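Local atomic coordinates of DyP (Bjerkandera adusta, PDB entry 3VXJ), a protein that binds heme b and probably works as a peroxidase of the dye-decolorizing (DyP) family, here with 2,6-dimethoxyphenol bound. Residues 221-226 with 354-359; 20-25 with 154-159. All coordinates share one frame; numbering follows the deposited sequence.

Interaction 1 (221-226 with 354-359); sequences RHFQQK and LLFVEY. With HEM (protoporphyrin IX containing Fe), chain B.
In Phe356 a chi1 of 173° swings the ring to the carbonyl side, opposite the backbone N, while in Phe223 a chi1 of -66° keeps CG beside the backbone N. The two side chains thus run next to each other off one face of an antiparallel sheet, toward the heme. This sheet belongs to the C-terminal ferredoxin-like half of the DyP fold. Phe223 CE2 meets Phe356 CB at 3.5 Å, with the ring planes at 58°. Arg221 CG adds an oblique contact to Phe356 CD2, and its guanidinium is held by Asp103 and Gln94. Four backbone bonds join the strands at the Arg221-Phe356 and Phe223-Leu354 pairs, and His222-Leu355 is the non-hydrogen-bonded pair between them. Phe356 CE1 lies 3.4 Å from HEM C1C, on the side of the iron that carries a water. His308 is the axial ligand of that iron. Replacing Phe356 by an alanine is likely to open a gap over heme pyrrole C and to leave the Phe223 ring less firmly held. Leu354 covers the neighbouring pyrrole, with CD2 3.7 Å from HEM C3B. Gln225 NE2, hydrogen-bonded to Glu165 OE2, sits 3.7 Å from HEM CMB.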
loop_
_atom_site.group_PDB
_atom_site.type_symbol
_atom_site.label_atom_id
_atom_site.label_comp_id
_atom_site.label_asym_id
_atom_site.label_seq_id
_atom_site.Cartn_x
_atom_site.Cartn_y
_atom_site.Cartn_z
ATOM N N ARG A 221 5.510 3.976 -2.628
ATOM C CA ARG A 221 6.526 4.212 -1.597
ATOM C C ARG A 221 7.496 3.048 -1.538
ATOM O O ARG A 221 7.079 1.891 -1.442
ATOM C CB ARG A 221 5.891 4.385 -0.220
ATOM C CG ARG A 221 4.831 5.484 -0.134
ATOM C CD ARG A 221 5.436 6.861 0.074
ATOM N NE ARG A 221 5.698 7.119 1.487
ATOM C CZ ARG A 221 6.578 8.009 1.956
ATOM N NH1 ARG A 221 7.352 8.715 1.138
ATOM N NH2 ARG A 221 6.705 8.169 3.269
ATOM N N HIS A 222 8.790 3.347 -1.611
ATOM C CA HIS A 222 9.794 2.322 -1.411
ATOM C C HIS A 222 10.205 2.349 0.056
ATOM O O HIS A 222 10.868 3.294 0.494
ATOM C CB HIS A 222 10.994 2.586 -2.322
ATOM C CG HIS A 222 12.180 1.725 -2.032
ATOM N ND1 HIS A 222 13.446 2.025 -2.488
ATOM C CD2 HIS A 222 12.298 0.574 -1.325
ATOM C CE1 HIS A 222 14.291 1.102 -2.067
ATOM N NE2 HIS A 222 13.623 0.219 -1.346
ATOM N N PHE A 223 9.779 1.348 0.827
ATOM C CA PHE A 223 10.116 1.294 2.255
ATOM C C PHE A 223 11.169 0.233 2.493
ATOM O O PHE A 223 11.016 -0.902 2.040
ATOM C CB PHE A 223 8.908 0.892 3.107
ATOM C CG PHE A 223 7.791 1.886 3.118
ATOM C CD1 PHE A 223 8.002 3.199 3.540
ATOM C CD2 PHE A 223 6.507 1.481 2.770
ATOM C CE1 PHE A 223 6.942 4.105 3.575
ATOM C CE2 PHE A 223 5.438 2.372 2.803
ATOM C CZ PHE A 223 5.653 3.692 3.217
ATOM N N GLN A 224 12.228 0.587 3.212
ATOM C CA GLN A 224 13.145 -0.409 3.745
ATOM C C GLN A 224 12.696 -0.753 5.161
ATOM O O GLN A 224 12.414 0.146 5.950
ATOM C CB GLN A 224 14.574 0.133 3.740
ATOM C CG GLN A 224 15.605 -0.864 4.218
ATOM C CD GLN A 224 17.023 -0.460 3.895
ATOM O OE1 GLN A 224 17.266 0.479 3.131
ATOM N NE2 GLN A 224 17.975 -1.184 4.466
ATOM N N GLN A 225 12.659 -2.040 5.492
ATOM C CA GLN A 225 12.249 -2.482 6.828
ATOM C C GLN A 225 13.417 -3.013 7.653
ATOM O O GLN A 225 14.324 -3.685 7.128
ATOM C CB GLN A 225 11.138 -3.535 6.734
ATOM C CG GLN A 225 9.783 -2.944 6.288
ATOM C CD GLN A 225 8.745 -3.991 5.949
ATOM O OE1 GLN A 225 8.478 -4.247 4.782
ATOM N NE2 GLN A 225 8.140 -4.587 6.966
ATOM N N LYS A 226 13.375 -2.693 8.944
ATOM C CA LYS A 226 14.381 -3.114 9.910
ATOM C C LYS A 226 13.820 -4.240 10.773
ATOM O O LYS A 226 13.270 -4.006 11.859
ATOM C CB LYS A 226 14.798 -1.920 10.764
ATOM C CG LYS A 226 15.262 -0.701 9.965
ATOM C CD LYS A 226 16.538 -0.936 9.187
ATOM C CE LYS A 226 17.131 0.377 8.704
ATOM N NZ LYS A 226 18.398 0.167 7.953
ATOM N N LEU A 354 9.229 -3.199 1.674
ATOM C CA LEU A 354 7.926 -3.229 1.038
ATOM C C LEU A 354 7.912 -2.236 -0.099
ATOM O O LEU A 354 8.291 -1.077 0.066
ATOM C CB LEU A 354 6.808 -2.888 2.043
ATOM C CG LEU A 354 5.353 -3.131 1.592
ATOM C CD1 LEU A 354 5.068 -4.629 1.401
ATOM C CD2 LEU A 354 4.354 -2.519 2.592
ATOM N N LEU A 355 7.495 -2.718 -1.258
ATOM C CA LEU A 355 7.156 -1.851 -2.380
ATOM C C LEU A 355 5.662 -1.579 -2.267
ATOM O O LEU A 355 4.831 -2.408 -2.648
ATOM C CB LEU A 355 7.539 -2.503 -3.713
ATOM C CG LEU A 355 9.006 -2.939 -3.782
ATOM C CD1 LEU A 355 9.348 -3.579 -5.115
ATOM C CD2 LEU A 355 9.956 -1.784 -3.499
ATOM N N PHE A 356 5.352 -0.419 -1.692
ATOM C CA PHE A 356 3.999 -0.079 -1.280
ATOM C C PHE A 356 3.274 0.663 -2.404
ATOM O O PHE A 356 3.828 1.584 -3.024
ATOM C CB PHE A 356 4.082 0.761 -0.006
ATOM C CG PHE A 356 2.771 1.320 0.456
ATOM C CD1 PHE A 356 1.978 0.627 1.366
ATOM C CD2 PHE A 356 2.353 2.576 0.014
ATOM C CE1 PHE A 356 0.761 1.150 1.791
ATOM C CE2 PHE A 356 1.156 3.118 0.462
ATOM C CZ PHE A 356 0.356 2.407 1.343
ATOM N N VAL A 357 2.035 0.239 -2.647
ATOM C CA VAL A 357 1.216 0.761 -3.741
ATOM C C VAL A 357 -0.188 0.986 -3.215
ATOM O O VAL A 357 -0.816 0.045 -2.718
ATOM C CB VAL A 357 1.148 -0.271 -4.882
ATOM C CG1 VAL A 357 0.178 0.168 -5.956
ATOM C CG2 VAL A 357 2.541 -0.510 -5.481
ATOM N N GLU A 358 -0.671 2.226 -3.312
ATOM C CA GLU A 358 -2.020 2.541 -2.867
ATOM C C GLU A 358 -2.712 3.408 -3.905
ATOM O O GLU A 358 -2.141 4.411 -4.351
ATOM C CB GLU A 358 -1.983 3.261 -1.520
ATOM C CG GLU A 358 -3.338 3.403 -0.845
ATOM C CD GLU A 358 -3.252 3.802 0.624
ATOM O OE1 GLU A 358 -2.270 4.438 1.023
ATOM O OE2 GLU A 358 -4.187 3.450 1.387
ATOM N N TYR A 359 -3.927 3.004 -4.273
ATOM C CA TYR A 359 -4.725 3.671 -5.303
ATOM C C TYR A 359 -5.945 4.364 -4.716
ATOM O O TYR A 359 -6.659 3.807 -3.873
ATOM C CB TYR A 359 -5.242 2.671 -6.335
ATOM C CG TYR A 359 -4.179 1.950 -7.126
ATOM C CD1 TYR A 359 -3.485 2.590 -8.149
ATOM C CD2 TYR A 359 -3.882 0.609 -6.862
ATOM C CE1 TYR A 359 -2.530 1.924 -8.895
ATOM C CE2 TYR A 359 -2.919 -0.078 -7.616
ATOM C CZ TYR A 359 -2.245 0.597 -8.616
ATOM O OH TYR A 359 -1.284 -0.062 -9.362
HETATM C CHA HEM B . -3.259 -2.791 6.556
HETATM C CHB HEM B . 1.488 -3.649 6.868
HETATM C CHC HEM B . 2.446 0.821 5.288
HETATM C CHD HEM B . -2.296 1.694 4.933
HETATM C C1A HEM B . -2.061 -3.399 6.810
HETATM C C2A HEM B . -1.894 -4.721 7.371
HETATM C C3A HEM B . -0.573 -4.950 7.466
HETATM C C4A HEM B . 0.121 -3.797 6.940
HETATM C CMA HEM B . 0.123 -6.217 7.999
HETATM C CAA HEM B . -3.052 -5.633 7.834
HETATM C CBA HEM B . -3.634 -6.549 6.756
HETATM C CGA HEM B . -4.473 -5.831 5.725
HETATM O O1A HEM B . -5.592 -5.368 6.031
HETATM O O2A HEM B . -4.016 -5.750 4.551
HETATM C C1B HEM B . 2.168 -2.521 6.454
HETATM C C2B HEM B . 3.607 -2.376 6.390
HETATM C C3B HEM B . 3.874 -1.134 5.946
HETATM C C4B HEM B . 2.606 -0.477 5.708
HETATM C CMB HEM B . 4.605 -3.483 6.797
HETATM C CAB HEM B . 5.247 -0.481 5.681
HETATM C CBB HEM B . 6.340 -1.203 5.426
HETATM C C1C HEM B . 1.245 1.457 5.101
HETATM C C2C HEM B . 1.072 2.845 4.717
HETATM C C3C HEM B . -0.244 3.093 4.633
HETATM C C4C HEM B . -0.934 1.862 4.956
HETATM C CMC HEM B . 2.235 3.819 4.448
HETATM C CAC HEM B . -0.968 4.410 4.249
HETATM C CBC HEM B . -0.502 5.608 4.630
HETATM C C1D HEM B . -2.971 0.550 5.271
HETATM C C2D HEM B . -4.398 0.393 5.128
HETATM C C3D HEM B . -4.695 -0.981 5.640
HETATM C C4D HEM B . -3.425 -1.536 6.036
HETATM C CMD HEM B . -5.443 1.387 4.597
HETATM C CAD HEM B . -6.099 -1.599 5.716
HETATM C CBD HEM B . -6.761 -1.073 6.985
HETATM C CGD HEM B . -8.168 -1.586 7.131
HETATM O O1D HEM B . -8.485 -2.125 8.226
HETATM O O2D HEM B . -8.970 -1.459 6.178
HETATM N NA HEM B . -0.818 -2.863 6.585
HETATM N NB HEM B . 1.577 -1.326 6.061
HETATM N NC HEM B . -0.003 0.904 5.274
HETATM N ND HEM B . -2.415 -0.621 5.782
HETATM FE FE HEM B . -0.407 -0.951 5.991
HETATM O O HOH W 1 -0.433 -1.707 4.148
#

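Interaction 2 (20-25 with 154-159); sequences KKQKER and GSARPG
Glu24 and Gly154 form the tight end of this contact. Two backbone bonds join them, and both residues are buried. Gly154 N donates to Glu24 O at 2.7 Å, in a nearly straight bond with 174° at the hydrogen. The return bond, from Glu24 N to Gly154 O, is longer at 3.1 Å. Its donor stands above the carbonyl plane, 48° out of it. The same Gly154 O also receives a CA-H...O contact from Lys23 CA. Gly154 brings no side chain here, and the Glu24 carboxylate takes no part in the contact with 154-159.

Lys23 and Ser155 come next, as a non-hydrogen-bonded pair with CA atoms 4.4 Å apart. The strands are 23-31 and 146-155. They are antiparallel neighbours in the N-terminal sheet of the DyP fold, whose four strands run in the order 2-3-1-4, as in a ferredoxin-like domain. Strand 146-155 is outermost among these four, but its end is backbone-bonded, through Ser155, to Pro333 of strand 328-334. Strand 23-31 has strand 119-125 along its other edge, through backbone hydrogen bonds of Lys23 with Ser125 and of Arg25 with Ile123.

On the outer side the side chains pack more loosely. The Lys23 chain bends at chi2 (-65°), which lays CD and NZ alongside Ser155 CB, each at 3.7 Å. The Lys23 side chain also touches Asp128 and Leu131 of helix 128-142. The backbone is the exception: Ala156 N still bonds to Gln22 O at 2.8 Å, in the carbonyl plane. Ser155 CA gives the same oxygen a CA-H...O contact. Gln22, at the surface of the molecule, folds back over Ala156, and its amide meets the methyl by packing alone, OE1 being 3.6 Å from CB.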
loop_
_atom_site.group_PDB
_atom_site.type_symbol
_atom_site.label_atom_id
_atom_site.label_comp_id
_atom_site.label_asym_id
_atom_site.label_seq_id
_atom_site.Cartn_x
_atom_site.Cartn_y
_atom_site.Cartn_z
ATOM N N LYS A 20 -1.867 -9.663 -7.595
ATOM C CA LYS A 20 -1.706 -10.839 -6.713
ATOM C C LYS A 20 -0.711 -11.867 -7.267
ATOM O O LYS A 20 -0.864 -13.073 -7.068
ATOM C CB LYS A 20 -3.054 -11.514 -6.424
ATOM C CG LYS A 20 -4.084 -10.626 -5.748
ATOM C CD LYS A 20 -5.294 -11.437 -5.312
ATOM C CE LYS A 20 -6.458 -10.535 -4.928
ATOM N NZ LYS A 20 -6.107 -9.585 -3.832
ATOM N N LYS A 21 0.310 -11.380 -7.960
ATOM C CA LYS A 21 1.349 -12.245 -8.493
ATOM C C LYS A 21 2.494 -12.395 -7.500
ATOM O O LYS A 21 2.772 -11.478 -6.721
ATOM C CB LYS A 21 1.864 -11.702 -9.830
ATOM C CG LYS A 21 0.905 -11.899 -10.997
ATOM C CD LYS A 21 0.777 -13.360 -11.408
ATOM C CE LYS A 21 0.482 -13.467 -12.888
ATOM N NZ LYS A 21 0.259 -14.869 -13.322
ATOM N N GLN A 22 3.154 -13.550 -7.537
ATOM C CA GLN A 22 4.261 -13.848 -6.624
ATOM C C GLN A 22 5.471 -12.921 -6.791
ATOM O O GLN A 22 6.205 -12.682 -5.833
ATOM C CB GLN A 22 4.692 -15.310 -6.776
ATOM C CG GLN A 22 3.721 -16.331 -6.168
ATOM C CD GLN A 22 3.938 -16.536 -4.679
ATOM O OE1 GLN A 22 5.048 -16.839 -4.236
ATOM N NE2 GLN A 22 2.875 -16.373 -3.897
ATOM N N LYS A 23 5.681 -12.416 -8.008
ATOM C CA LYS A 23 6.805 -11.524 -8.300
ATOM C C LYS A 23 6.271 -10.259 -8.945
ATOM O O LYS A 23 5.293 -10.301 -9.685
ATOM C CB LYS A 23 7.802 -12.184 -9.259
ATOM C CG LYS A 23 8.198 -13.628 -8.935
ATOM C CD LYS A 23 8.970 -13.733 -7.627
ATOM C CE LYS A 23 9.436 -15.159 -7.407
ATOM N NZ LYS A 23 10.183 -15.340 -6.124
ATOM N N GLU A 24 6.898 -9.125 -8.668
ATOM C CA GLU A 24 6.499 -7.902 -9.353
ATOM C C GLU A 24 7.711 -7.017 -9.558
ATOM O O GLU A 24 8.604 -6.982 -8.699
ATOM C CB GLU A 24 5.419 -7.164 -8.555
ATOM C CG GLU A 24 4.739 -6.020 -9.294
ATOM C CD GLU A 24 3.665 -5.346 -8.466
ATOM O OE1 GLU A 24 3.485 -5.701 -7.280
ATOM O OE2 GLU A 24 3.004 -4.435 -8.997
ATOM N N ARG A 25 7.749 -6.320 -10.693
ATOM C CA ARG A 25 8.822 -5.376 -10.991
ATOM C C ARG A 25 8.233 -4.033 -11.381
ATOM O O ARG A 25 7.266 -3.950 -12.150
ATOM C CB ARG A 25 9.704 -5.895 -12.123
ATOM C CG ARG A 25 10.897 -4.983 -12.442
ATOM C CD ARG A 25 11.865 -5.647 -13.401
ATOM N NE ARG A 25 12.509 -6.795 -12.779
ATOM C CZ ARG A 25 13.196 -7.720 -13.441
ATOM N NH1 ARG A 25 13.328 -7.637 -14.760
ATOM N NH2 ARG A 25 13.744 -8.732 -12.780
ATOM N N GLY A 154 10.133 -7.048 -6.424
ATOM C CA GLY A 154 9.689 -7.687 -5.200
ATOM C C GLY A 154 9.239 -9.120 -5.410
ATOM O O GLY A 154 9.110 -9.609 -6.549
ATOM N N SER A 155 9.017 -9.804 -4.294
ATOM C CA SER A 155 8.595 -11.191 -4.296
ATOM C C SER A 155 7.842 -11.498 -3.016
ATOM O O SER A 155 8.233 -11.045 -1.925
ATOM C CB SER A 155 9.804 -12.121 -4.421
ATOM O OG SER A 155 10.805 -11.794 -3.473
ATOM N N ALA A 156 6.757 -12.252 -3.157
ATOM C CA ALA A 156 6.085 -12.854 -2.016
ATOM C C ALA A 156 7.070 -13.706 -1.229
ATOM O O ALA A 156 8.016 -14.284 -1.779
ATOM C CB ALA A 156 4.891 -13.682 -2.458
ATOM N N ARG A 157 6.852 -13.760 0.072
ATOM C CA ARG A 157 7.731 -14.497 0.958
ATOM C C ARG A 157 7.431 -16.002 0.829
ATOM O O ARG A 157 6.345 -16.380 0.393
ATOM C CB ARG A 157 7.604 -13.944 2.385
ATOM C CG ARG A 157 8.167 -12.520 2.495
ATOM C CD ARG A 157 8.165 -11.971 3.920
ATOM N NE ARG A 157 8.921 -12.863 4.798
ATOM C CZ ARG A 157 8.508 -13.308 5.977
ATOM N NH1 ARG A 157 7.348 -12.905 6.482
ATOM N NH2 ARG A 157 9.274 -14.149 6.658
ATOM N N PRO A 158 8.406 -16.866 1.164
ATOM C CA PRO A 158 8.229 -18.294 0.871
ATOM C C PRO A 158 7.425 -19.081 1.906
ATOM O O PRO A 158 7.239 -18.640 3.041
ATOM C CB PRO A 158 9.668 -18.819 0.823
ATOM C CG PRO A 158 10.431 -17.905 1.703
ATOM C CD PRO A 158 9.790 -16.554 1.564
ATOM N N GLY A 159 6.962 -20.260 1.498
ATOM C CA GLY A 159 6.291 -21.182 2.413
ATOM C C GLY A 159 5.039 -20.599 3.042
ATOM O O GLY A 159 4.241 -19.950 2.358
#

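Overall arrangement
From the N terminus, residues 20-25 come first and open strand 23-31. Interaction 2 closes when the chain returns at 154-159, after 128 intervening residues, a little over half of them helix and strand. Interaction 1 opens later, at 221-226, and closes at 354-359 across a connection of 127 residues, about a third helix, with little strand. The two loops follow in series and neither nest nor cross. Interaction 2 pairs a central strand with an outer one; interaction 1 pairs the two central strands of the second sheet, beside the heme. Their centres lie 14 Å apart. The two sheets meet at several points, among them Leu355 CD1 packing 3.8 Å from Gly154 N and the backbone bond of Ser155 with Pro333.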